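PDB 4L7T: NanU sialic acid binding protein from Bacteroides fragilis, which binds sialic acid with high affinity and, as a SusD-family protein of the outer membrane, probably works with NanO in its uptake across that membrane. Local coordinates for residues 20-23 against 28-31; 138-143 against 213-218; 193-198 against 204-209; 328-333 against 338-343. One frame throughout, in Å; residues are numbered along the deposited sequence.

Overall arrangement
The chain first closes on itself in contact 1, where a short loop near the N terminus, before helix 33-48, is held together at the surface; the centre of this contact is about 36 Å from the centre of the chain. Contact 2 closes the longest of the loops, joining helix 121-146 to helix 206-223 in the interior. Nested inside it is contact 3, which folds the connection after helix 173-191 onto the start of helix 206-223; both contacts use that helix, and their centres are about 17 Å apart. Contact 4 follows in series, on the opposite side of the chain's centre from contacts 1 and 2, joining two short helices ahead of the hairpin formed by strands 344-350 and 356-363.

Contact 1 (20-23 against 28-31); sequences PTSS and NYWK
S22 and Y29 meet through their hydroxyls: S22 OG lies 3.1 Å from Y29 OH in a hydrogen bond whose donor may be either residue. S22 OG points away from its own backbone N (chi1 -180°), which carries it out to the end of the phenol. Further along the same ring, the carbonyl of S23 comes up to the edge close to the ring plane, with S23 O 3.1 Å from Y29 CE2 and 3.3 Å from Y29 CD2. Both oxygens thus approach the rim of the ring. One face receives the amide of the preceding residue, N28 ND2 standing 3.3 Å above the Y29 ring plane and displaced toward the rim. In the next shell, S23 is fixed from the intervening turn: S23 OG is hydrogen-bonded to A25 N, two residues on, as in an ST turn, and S23 N to D26 OD2. Beyond Y29, W30 bonds through NE1 to I24 O and packs on L108 and M109 of helix 99-115, anchoring the loop to the helical body. The whole is a small surface loop leading into helix 33-48, consistent with the N-terminal region by which SusD-family lipoproteins are joined to their outer-membrane anchor.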
# COMPACT_ATOMS: atom_id res chain seq x y z
N PRO A 20 -29.91 -2.71 29.51
CA PRO A 20 -30.23 -1.68 28.46
C PRO A 20 -29.05 -0.82 27.97
O PRO A 20 -29.22 -0.04 27.01
CB PRO A 20 -31.24 -0.73 29.15
CG PRO A 20 -31.53 -1.34 30.49
CD PRO A 20 -30.40 -2.29 30.84
N THR A 21 -27.89 -0.93 28.61
CA THR A 21 -26.77 -0.06 28.24
C THR A 21 -25.41 -0.78 28.30
O THR A 21 -24.45 -0.35 28.97
CB THR A 21 -26.80 1.25 29.05
OG1 THR A 21 -26.66 0.95 30.43
CG2 THR A 21 -28.16 2.00 28.84
N SER A 22 -25.37 -1.90 27.59
CA SER A 22 -24.15 -2.69 27.40
C SER A 22 -23.15 -1.91 26.52
O SER A 22 -23.52 -1.42 25.48
CB SER A 22 -24.55 -4.03 26.77
OG SER A 22 -23.45 -4.89 26.54
N SER A 23 -21.90 -1.76 26.98
CA SER A 23 -20.84 -1.09 26.21
C SER A 23 -19.61 -1.99 26.11
O SER A 23 -19.42 -2.90 26.94
CB SER A 23 -20.40 0.21 26.89
OG SER A 23 -19.01 0.46 26.61
N ASN A 28 -16.60 -6.63 32.34
CA ASN A 28 -16.82 -8.07 32.10
C ASN A 28 -16.27 -8.52 30.78
O ASN A 28 -16.19 -9.73 30.51
CB ASN A 28 -18.31 -8.44 32.28
CG ASN A 28 -19.27 -7.53 31.46
OD1 ASN A 28 -19.37 -6.30 31.68
ND2 ASN A 28 -19.95 -8.13 30.52
N TYR A 29 -15.93 -7.55 29.90
CA TYR A 29 -15.37 -7.92 28.58
C TYR A 29 -13.87 -7.87 28.62
O TYR A 29 -13.24 -8.09 27.59
CB TYR A 29 -15.91 -7.05 27.39
CG TYR A 29 -17.41 -7.08 27.32
CD1 TYR A 29 -18.08 -8.27 27.05
CD2 TYR A 29 -18.17 -5.91 27.60
CE1 TYR A 29 -19.48 -8.33 27.06
CE2 TYR A 29 -19.59 -5.95 27.59
CZ TYR A 29 -20.22 -7.17 27.30
OH TYR A 29 -21.61 -7.26 27.28
N TRP A 30 -13.30 -7.55 29.78
CA TRP A 30 -11.82 -7.57 29.92
C TRP A 30 -11.33 -8.45 31.10
O TRP A 30 -10.41 -8.04 31.80
CB TRP A 30 -11.36 -6.14 30.14
CG TRP A 30 -11.92 -5.24 29.03
CD1 TRP A 30 -13.17 -4.62 28.97
CD2 TRP A 30 -11.26 -4.92 27.78
NE1 TRP A 30 -13.29 -3.92 27.79
CE2 TRP A 30 -12.14 -4.06 27.05
CE3 TRP A 30 -10.01 -5.25 27.24
CZ2 TRP A 30 -11.81 -3.55 25.76
CZ3 TRP A 30 -9.66 -4.71 25.98
CH2 TRP A 30 -10.57 -3.89 25.25
N LYS A 31 -11.95 -9.59 31.29
CA LYS A 31 -11.62 -10.43 32.49
C LYS A 31 -10.62 -11.52 32.22
O LYS A 31 -10.08 -12.08 33.18
CB LYS A 31 -12.90 -11.15 33.00
CG LYS A 31 -13.94 -10.26 33.58
CD LYS A 31 -13.42 -9.44 34.71
CE LYS A 31 -14.54 -8.64 35.38
NZ LYS A 31 -14.14 -8.27 36.76

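Contact 2 (138-143 against 213-218); sequences LYFHLL and KGEVYL
F140 of helix 121-146 packs against V216 and E215 of helix 206-223, an interhelical contact in the alpha-helical part of the SusD fold, a family related to TPR proteins. The backbones approach most closely at this point, F140 CA and V216 CA being 7.4 Å apart. With CG set opposite its own backbone N (chi1 -173°), the F140 ring reaches across to the neighbouring helix and lies beneath a methyl group. V216 CG2 sits almost exactly over the ring centre, 3.6 Å from the centroid and 9° off the normal, a well-formed CH-pi contact. This is the tight part, between two buried residues. E215, by contrast, is partly exposed and touches the ring at few points: E215 O comes obliquely toward it, 3.7 Å from F140 CZ. Its carboxylate extends past the phenyl group, the two planes 66° apart, and E215 OE1 is hydrogen-bonded to Y386 OH, outside the two segments. Helix 388-401 also covers this region, L394 touching E215, while R144, one turn on from F140, makes a cation-pi contact with the phenyl ring. The nearest atoms between the side chains of F140 and E215 are CE2 and CB, 3.7 Å apart.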
# COMPACT_ATOMS: atom_id res chain seq x y z
N LEU A 138 -1.51 4.35 11.25
CA LEU A 138 -2.64 5.21 10.85
C LEU A 138 -2.31 6.69 10.93
O LEU A 138 -2.63 7.38 9.90
CB LEU A 138 -3.87 4.92 11.72
CG LEU A 138 -4.36 3.54 11.46
CD1 LEU A 138 -5.30 3.02 12.60
CD2 LEU A 138 -5.06 3.35 10.17
N TYR A 139 -1.63 7.23 11.98
CA TYR A 139 -1.29 8.65 11.99
C TYR A 139 -0.34 9.00 10.83
O TYR A 139 -0.29 10.15 10.43
CB TYR A 139 -0.75 9.12 13.36
CG TYR A 139 -1.95 9.44 14.29
CD1 TYR A 139 -2.76 10.59 14.09
CD2 TYR A 139 -2.30 8.59 15.34
CE1 TYR A 139 -3.81 10.88 14.93
CE2 TYR A 139 -3.40 8.88 16.20
CZ TYR A 139 -4.14 10.05 15.96
OH TYR A 139 -5.27 10.30 16.76
N PHE A 140 0.54 8.04 10.43
CA PHE A 140 1.47 8.38 9.35
C PHE A 140 0.76 8.50 7.98
O PHE A 140 1.22 9.32 7.18
CB PHE A 140 2.60 7.31 9.31
CG PHE A 140 3.72 7.63 8.34
CD1 PHE A 140 4.35 8.86 8.33
CD2 PHE A 140 4.23 6.63 7.50
CE1 PHE A 140 5.45 9.13 7.45
CE2 PHE A 140 5.29 6.91 6.58
CZ PHE A 140 5.89 8.17 6.53
N HIS A 141 -0.27 7.70 7.71
CA HIS A 141 -1.18 7.95 6.51
C HIS A 141 -1.80 9.33 6.64
O HIS A 141 -1.82 10.10 5.62
CB HIS A 141 -2.30 6.92 6.36
CG HIS A 141 -1.87 5.68 5.72
ND1 HIS A 141 -1.62 5.63 4.36
CD2 HIS A 141 -1.70 4.41 6.20
CE1 HIS A 141 -1.29 4.40 4.02
NE2 HIS A 141 -1.41 3.62 5.10
N LEU A 142 -2.25 9.70 7.87
CA LEU A 142 -2.92 11.01 8.05
C LEU A 142 -1.96 12.17 7.84
O LEU A 142 -2.35 13.18 7.21
CB LEU A 142 -3.57 11.15 9.46
CG LEU A 142 -4.75 10.19 9.58
CD1 LEU A 142 -5.19 10.31 11.07
CD2 LEU A 142 -5.98 10.53 8.64
N LEU A 143 -0.73 12.02 8.29
CA LEU A 143 0.22 13.07 8.18
C LEU A 143 0.57 13.31 6.69
O LEU A 143 0.61 14.45 6.19
CB LEU A 143 1.51 12.68 8.92
CG LEU A 143 2.71 13.56 8.63
CD1 LEU A 143 2.51 14.91 9.32
CD2 LEU A 143 4.04 12.82 9.14
N LYS A 213 9.03 2.40 11.02
CA LYS A 213 10.11 3.24 11.51
C LYS A 213 11.00 3.68 10.35
O LYS A 213 11.39 4.88 10.27
CB LYS A 213 10.97 2.52 12.55
CG LYS A 213 12.06 3.42 13.22
CD LYS A 213 12.55 2.60 14.42
CE LYS A 213 13.40 3.59 15.32
NZ LYS A 213 14.29 2.78 16.31
N GLY A 214 11.37 2.75 9.45
CA GLY A 214 12.20 3.12 8.25
C GLY A 214 11.43 4.20 7.46
O GLY A 214 12.00 5.26 7.16
N GLU A 215 10.17 3.97 7.12
CA GLU A 215 9.44 4.96 6.29
C GLU A 215 9.34 6.34 7.01
O GLU A 215 9.46 7.39 6.36
CB GLU A 215 8.04 4.46 5.95
CG GLU A 215 7.92 3.20 5.14
CD GLU A 215 6.45 3.03 4.75
OE1 GLU A 215 5.55 2.99 5.66
OE2 GLU A 215 6.25 2.94 3.53
N VAL A 216 9.09 6.31 8.35
CA VAL A 216 8.78 7.51 9.10
C VAL A 216 10.05 8.33 9.23
O VAL A 216 10.01 9.59 9.04
CB VAL A 216 8.20 7.07 10.46
CG1 VAL A 216 8.33 8.18 11.49
CG2 VAL A 216 6.72 6.70 10.30
N TYR A 217 11.20 7.68 9.48
CA TYR A 217 12.41 8.46 9.57
C TYR A 217 12.99 8.90 8.22
O TYR A 217 13.61 9.97 8.15
CB TYR A 217 13.46 7.73 10.45
CG TYR A 217 13.14 7.92 11.91
CD1 TYR A 217 13.85 8.88 12.65
CD2 TYR A 217 12.19 7.13 12.56
CE1 TYR A 217 13.58 9.02 14.02
CE2 TYR A 217 11.89 7.30 13.95
CZ TYR A 217 12.57 8.26 14.65
OH TYR A 217 12.27 8.42 16.01
N LEU A 218 12.76 8.18 7.13
CA LEU A 218 13.01 8.75 5.80
C LEU A 218 12.15 10.00 5.55
O LEU A 218 12.70 10.99 5.04
CB LEU A 218 12.73 7.72 4.71
CG LEU A 218 13.69 6.54 4.62
CD1 LEU A 218 13.29 5.53 3.48
CD2 LEU A 218 15.14 7.12 4.43

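Contact 3 (193-198 against 204-209); sequences SDYSFK and WSMAAT. With EDO (1,2-ethanediol), chain G.
M206 reaches from the first turn of helix 206-223 into the loop at D194 and Y195. Its CB lies against the D194 carbonyl, 3.3 Å from D194 O. The next atom, CG, is placed over the centre of the Y195 ring, 3.5 Å from the centroid and 9° off the normal, forming a CH-pi contact. A bend at chi2 (61°) then turns the chain along the phenol: SD stands farther above the same ring, 4.9 Å from the centroid, as a Met-aromatic contact, and the terminal CE ends beside Y195 OH and CE2. Y195 OH is itself hydrogen-bonded to S240 OG. Polar linkage comes through water where S205, the N-cap, begins the helix. Water 1 accepts from M206 N and donates to D194 O and S196 O; water 2 accepts from A207 N, 2.8 Å away, and donates to Y195 O and S205 OG. The two waters therefore serve the first amides of the helix while joining them to loop carbonyls. In that loop D194 OD1 accepts from S196 N, forming an Asx turn, and also from S196 OG at 2.7 Å. F197 leans on the N-cap obliquely, CE1 being 3.4 Å from S205 OG, and its CZ approaches A207 CB. At the edge of the F197 ring lies C1 of 1,2-ethanediol, probably from the crystallisation liquor, whose O1 takes a 2.9 Å hydrogen bond from F197 N.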
# COMPACT_ATOMS: atom_id res chain seq x y z
N SER A 193 13.01 -7.44 22.37
CA SER A 193 13.78 -8.05 21.32
C SER A 193 13.03 -9.15 20.58
O SER A 193 13.66 -9.92 19.88
CB SER A 193 15.07 -8.65 21.91
OG SER A 193 14.76 -9.56 22.93
N ASP A 194 11.69 -9.23 20.72
CA ASP A 194 10.94 -10.32 20.09
C ASP A 194 10.60 -9.92 18.64
O ASP A 194 9.67 -9.12 18.42
CB ASP A 194 9.67 -10.57 20.94
CG ASP A 194 8.81 -11.73 20.46
OD1 ASP A 194 9.16 -12.39 19.47
OD2 ASP A 194 7.75 -12.07 21.08
N TYR A 195 11.30 -10.48 17.67
CA TYR A 195 10.96 -10.27 16.25
C TYR A 195 10.10 -11.37 15.67
O TYR A 195 9.96 -11.50 14.43
CB TYR A 195 12.28 -10.14 15.41
CG TYR A 195 12.90 -8.77 15.43
CD1 TYR A 195 12.82 -7.94 14.30
CD2 TYR A 195 13.51 -8.27 16.57
CE1 TYR A 195 13.39 -6.70 14.29
CE2 TYR A 195 14.06 -6.93 16.59
CZ TYR A 195 13.96 -6.17 15.41
OH TYR A 195 14.48 -4.87 15.43
N SER A 196 9.50 -12.22 16.51
CA SER A 196 8.69 -13.27 15.97
C SER A 196 7.37 -12.71 15.43
O SER A 196 6.89 -11.65 15.87
CB SER A 196 8.37 -14.36 17.05
OG SER A 196 7.44 -13.82 17.98
N PHE A 197 6.75 -13.45 14.53
CA PHE A 197 5.37 -13.10 14.16
C PHE A 197 4.42 -13.91 15.09
O PHE A 197 3.91 -14.95 14.69
CB PHE A 197 5.16 -13.44 12.72
CG PHE A 197 6.08 -12.66 11.80
CD1 PHE A 197 5.74 -11.37 11.39
CD2 PHE A 197 7.25 -13.25 11.31
CE1 PHE A 197 6.57 -10.64 10.53
CE2 PHE A 197 8.12 -12.52 10.45
CZ PHE A 197 7.75 -11.21 10.04
N LYS A 198 4.22 -13.41 16.29
CA LYS A 198 3.53 -14.24 17.32
C LYS A 198 2.17 -14.71 16.87
O LYS A 198 1.80 -15.88 17.06
CB LYS A 198 3.46 -13.47 18.61
CG LYS A 198 2.74 -14.22 19.73
CD LYS A 198 2.65 -13.26 20.91
CE LYS A 198 2.05 -14.00 22.17
NZ LYS A 198 1.98 -13.10 23.34
N TRP A 204 0.07 -7.34 13.50
CA TRP A 204 1.21 -6.47 13.64
C TRP A 204 2.34 -7.14 14.48
O TRP A 204 2.07 -7.99 15.35
CB TRP A 204 0.76 -5.13 14.25
CG TRP A 204 1.74 -4.02 14.02
CD1 TRP A 204 2.78 -3.70 14.79
CD2 TRP A 204 1.77 -3.14 12.87
NE1 TRP A 204 3.47 -2.57 14.24
CE2 TRP A 204 2.83 -2.21 13.09
CE3 TRP A 204 0.96 -3.00 11.75
CZ2 TRP A 204 3.17 -1.19 12.15
CZ3 TRP A 204 1.29 -1.95 10.80
CH2 TRP A 204 2.38 -1.10 11.01
N SER A 205 3.59 -6.79 14.21
CA SER A 205 4.77 -7.49 14.85
C SER A 205 5.91 -6.46 14.90
O SER A 205 5.79 -5.34 14.35
CB SER A 205 5.20 -8.68 14.00
OG SER A 205 5.71 -8.24 12.75
N MET A 206 7.02 -6.82 15.55
CA MET A 206 8.18 -5.93 15.53
C MET A 206 8.69 -5.58 14.14
O MET A 206 9.04 -4.41 13.93
CB MET A 206 9.34 -6.58 16.37
CG MET A 206 10.54 -5.69 16.46
SD MET A 206 10.34 -4.08 17.24
CE MET A 206 11.83 -4.02 18.27
N ALA A 207 8.72 -6.54 13.22
CA ALA A 207 9.23 -6.23 11.87
C ALA A 207 8.33 -5.18 11.18
O ALA A 207 8.80 -4.36 10.42
CB ALA A 207 9.29 -7.44 11.02
N ALA A 208 7.02 -5.21 11.42
CA ALA A 208 6.14 -4.17 10.86
C ALA A 208 6.46 -2.81 11.52
O ALA A 208 6.51 -1.80 10.83
CB ALA A 208 4.62 -4.53 11.17
N THR A 209 6.70 -2.76 12.84
CA THR A 209 7.11 -1.52 13.48
C THR A 209 8.39 -1.03 12.88
O THR A 209 8.52 0.18 12.61
CB THR A 209 7.25 -1.67 15.05
OG1 THR A 209 5.88 -1.77 15.53
CG2 THR A 209 7.87 -0.44 15.69
C1 EDO G . 7.93 -16.34 13.08
O1 EDO G . 7.22 -16.27 14.29
C2 EDO G . 9.29 -15.74 13.34
O2 EDO G . 10.22 -16.60 12.71
O HOH W 1 7.32 -9.25 16.98
O HOH W 2 8.31 -9.35 13.45

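Contact 4 (328-333 against 338-343); sequences LYNKAF and TRKDAS
Two short helices, 328-331 and 339-343, joined by a tight loop, are held together by K340, whose side chain runs past F333 and on to Y329. At its base, K340 CB is 3.5 Å from F333 CD2, and K340 CA lies over the face of the F333 phenyl, displaced toward the rim. The lysine is extended, with CG opposite its backbone N (chi1 174°), so the same chain that packs on F333 arrives at Y329, which it crosses at about a right angle. K340 CE rests over the phenol face, 3.6 Å from the Y329 ring centroid in a CH-pi contact. The ammonium lies farther out over that face, NZ being 4.3 Å from the centroid and 26° off the normal, a cation-pi pair to which a weak bond from K340 NZ to Y329 O is added. Helix 339-343 runs directly into strand 344-350, the first strand of an antiparallel hairpin in this SusD-family protein, and both rings also touch M344 of that strand. R339 meets F333 through its aliphatic base, R339 CB being 3.8 Å from F333 CE1. Its guanidinium makes salt bridges to E459 and E463 of helix 452-463 and to D337 in the connecting loop. S343 OG donates a 2.6 Å hydrogen bond to R339 O, keeping the serine hydroxyl occupied within its own helix. At the outer end of the phenol, water 3 lies in the Y329 ring plane, 2.8 Å from Y329 OH and 2.7 Å from D341 OD1.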
# COMPACT_ATOMS: atom_id res chain seq x y z
N LEU A 328 1.72 2.11 -20.68
CA LEU A 328 2.55 1.66 -19.54
C LEU A 328 2.92 0.20 -19.64
O LEU A 328 4.00 -0.22 -19.21
CB LEU A 328 1.85 2.01 -18.21
CG LEU A 328 2.64 1.65 -16.95
CD1 LEU A 328 3.98 2.43 -16.89
CD2 LEU A 328 1.71 2.02 -15.77
N TYR A 329 2.09 -0.57 -20.33
CA TYR A 329 2.25 -1.98 -20.46
C TYR A 329 3.58 -2.34 -21.14
O TYR A 329 4.23 -3.33 -20.71
CB TYR A 329 1.13 -2.59 -21.32
CG TYR A 329 1.24 -4.10 -21.46
CD1 TYR A 329 0.98 -4.95 -20.36
CD2 TYR A 329 1.58 -4.69 -22.70
CE1 TYR A 329 1.05 -6.39 -20.49
CE2 TYR A 329 1.66 -6.11 -22.83
CZ TYR A 329 1.37 -6.94 -21.74
OH TYR A 329 1.43 -8.32 -21.87
N ASN A 330 3.98 -1.53 -22.15
CA ASN A 330 5.26 -1.75 -22.85
C ASN A 330 6.39 -0.84 -22.43
O ASN A 330 7.53 -1.05 -22.82
CB ASN A 330 5.04 -1.69 -24.37
CG ASN A 330 4.37 -2.95 -24.87
OD1 ASN A 330 3.37 -2.89 -25.59
ND2 ASN A 330 4.89 -4.10 -24.47
N LYS A 331 6.11 0.16 -21.62
CA LYS A 331 7.16 1.07 -21.12
C LYS A 331 7.68 0.79 -19.70
O LYS A 331 8.55 1.51 -19.26
CB LYS A 331 6.72 2.54 -21.16
CG LYS A 331 6.66 3.04 -22.61
CD LYS A 331 6.16 4.44 -22.68
CE LYS A 331 6.34 4.92 -24.10
NZ LYS A 331 6.58 6.38 -24.07
N ALA A 332 7.04 -0.12 -18.98
CA ALA A 332 7.40 -0.30 -17.57
C ALA A 332 8.54 -1.25 -17.33
O ALA A 332 9.21 -1.10 -16.27
CB ALA A 332 6.22 -0.73 -16.75
N PHE A 333 8.65 -2.28 -18.19
CA PHE A 333 9.53 -3.42 -17.85
C PHE A 333 10.47 -3.74 -18.99
O PHE A 333 10.05 -3.77 -20.13
CB PHE A 333 8.74 -4.69 -17.48
CG PHE A 333 7.79 -4.51 -16.34
CD1 PHE A 333 8.24 -4.66 -15.01
CD2 PHE A 333 6.45 -4.19 -16.57
CE1 PHE A 333 7.33 -4.48 -13.92
CE2 PHE A 333 5.57 -4.01 -15.51
CZ PHE A 333 5.99 -4.19 -14.19
N THR A 338 9.94 -10.95 -15.12
CA THR A 338 8.77 -11.76 -14.79
C THR A 338 7.60 -10.95 -14.16
O THR A 338 6.45 -11.42 -14.09
CB THR A 338 9.09 -12.93 -13.83
OG1 THR A 338 9.52 -12.47 -12.53
CG2 THR A 338 10.16 -13.86 -14.43
N ARG A 339 7.90 -9.75 -13.68
CA ARG A 339 6.91 -8.92 -12.98
C ARG A 339 5.88 -8.35 -13.96
O ARG A 339 4.76 -8.00 -13.54
CB ARG A 339 7.53 -7.78 -12.15
CG ARG A 339 8.51 -8.28 -11.07
CD ARG A 339 9.11 -7.08 -10.37
NE ARG A 339 10.16 -6.51 -11.20
CZ ARG A 339 11.19 -5.75 -10.78
NH1 ARG A 339 11.30 -5.31 -9.50
NH2 ARG A 339 12.10 -5.29 -11.65
N LYS A 340 6.20 -8.31 -15.25
CA LYS A 340 5.30 -7.71 -16.27
C LYS A 340 4.07 -8.59 -16.42
O LYS A 340 2.96 -8.15 -16.13
CB LYS A 340 6.02 -7.55 -17.60
CG LYS A 340 5.08 -7.07 -18.74
CD LYS A 340 5.79 -6.98 -20.08
CE LYS A 340 4.78 -6.61 -21.16
NZ LYS A 340 5.47 -6.01 -22.37
N ASP A 341 4.24 -9.86 -16.77
CA ASP A 341 3.13 -10.81 -16.80
C ASP A 341 2.41 -11.10 -15.49
O ASP A 341 1.19 -11.34 -15.48
CB ASP A 341 3.61 -12.18 -17.37
CG ASP A 341 3.82 -12.15 -18.89
OD1 ASP A 341 3.43 -11.17 -19.60
OD2 ASP A 341 4.38 -13.14 -19.41
N ALA A 342 3.13 -11.05 -14.35
CA ALA A 342 2.47 -11.24 -13.06
C ALA A 342 1.63 -10.00 -12.74
O ALA A 342 0.70 -10.11 -11.99
CB ALA A 342 3.50 -11.44 -11.95
N SER A 343 2.00 -8.84 -13.25
CA SER A 343 1.33 -7.57 -12.82
C SER A 343 0.16 -7.17 -13.70
O SER A 343 -0.79 -6.54 -13.23
CB SER A 343 2.32 -6.38 -12.83
OG SER A 343 3.38 -6.62 -11.88
O HOH W 3 1.00 -9.94 -19.59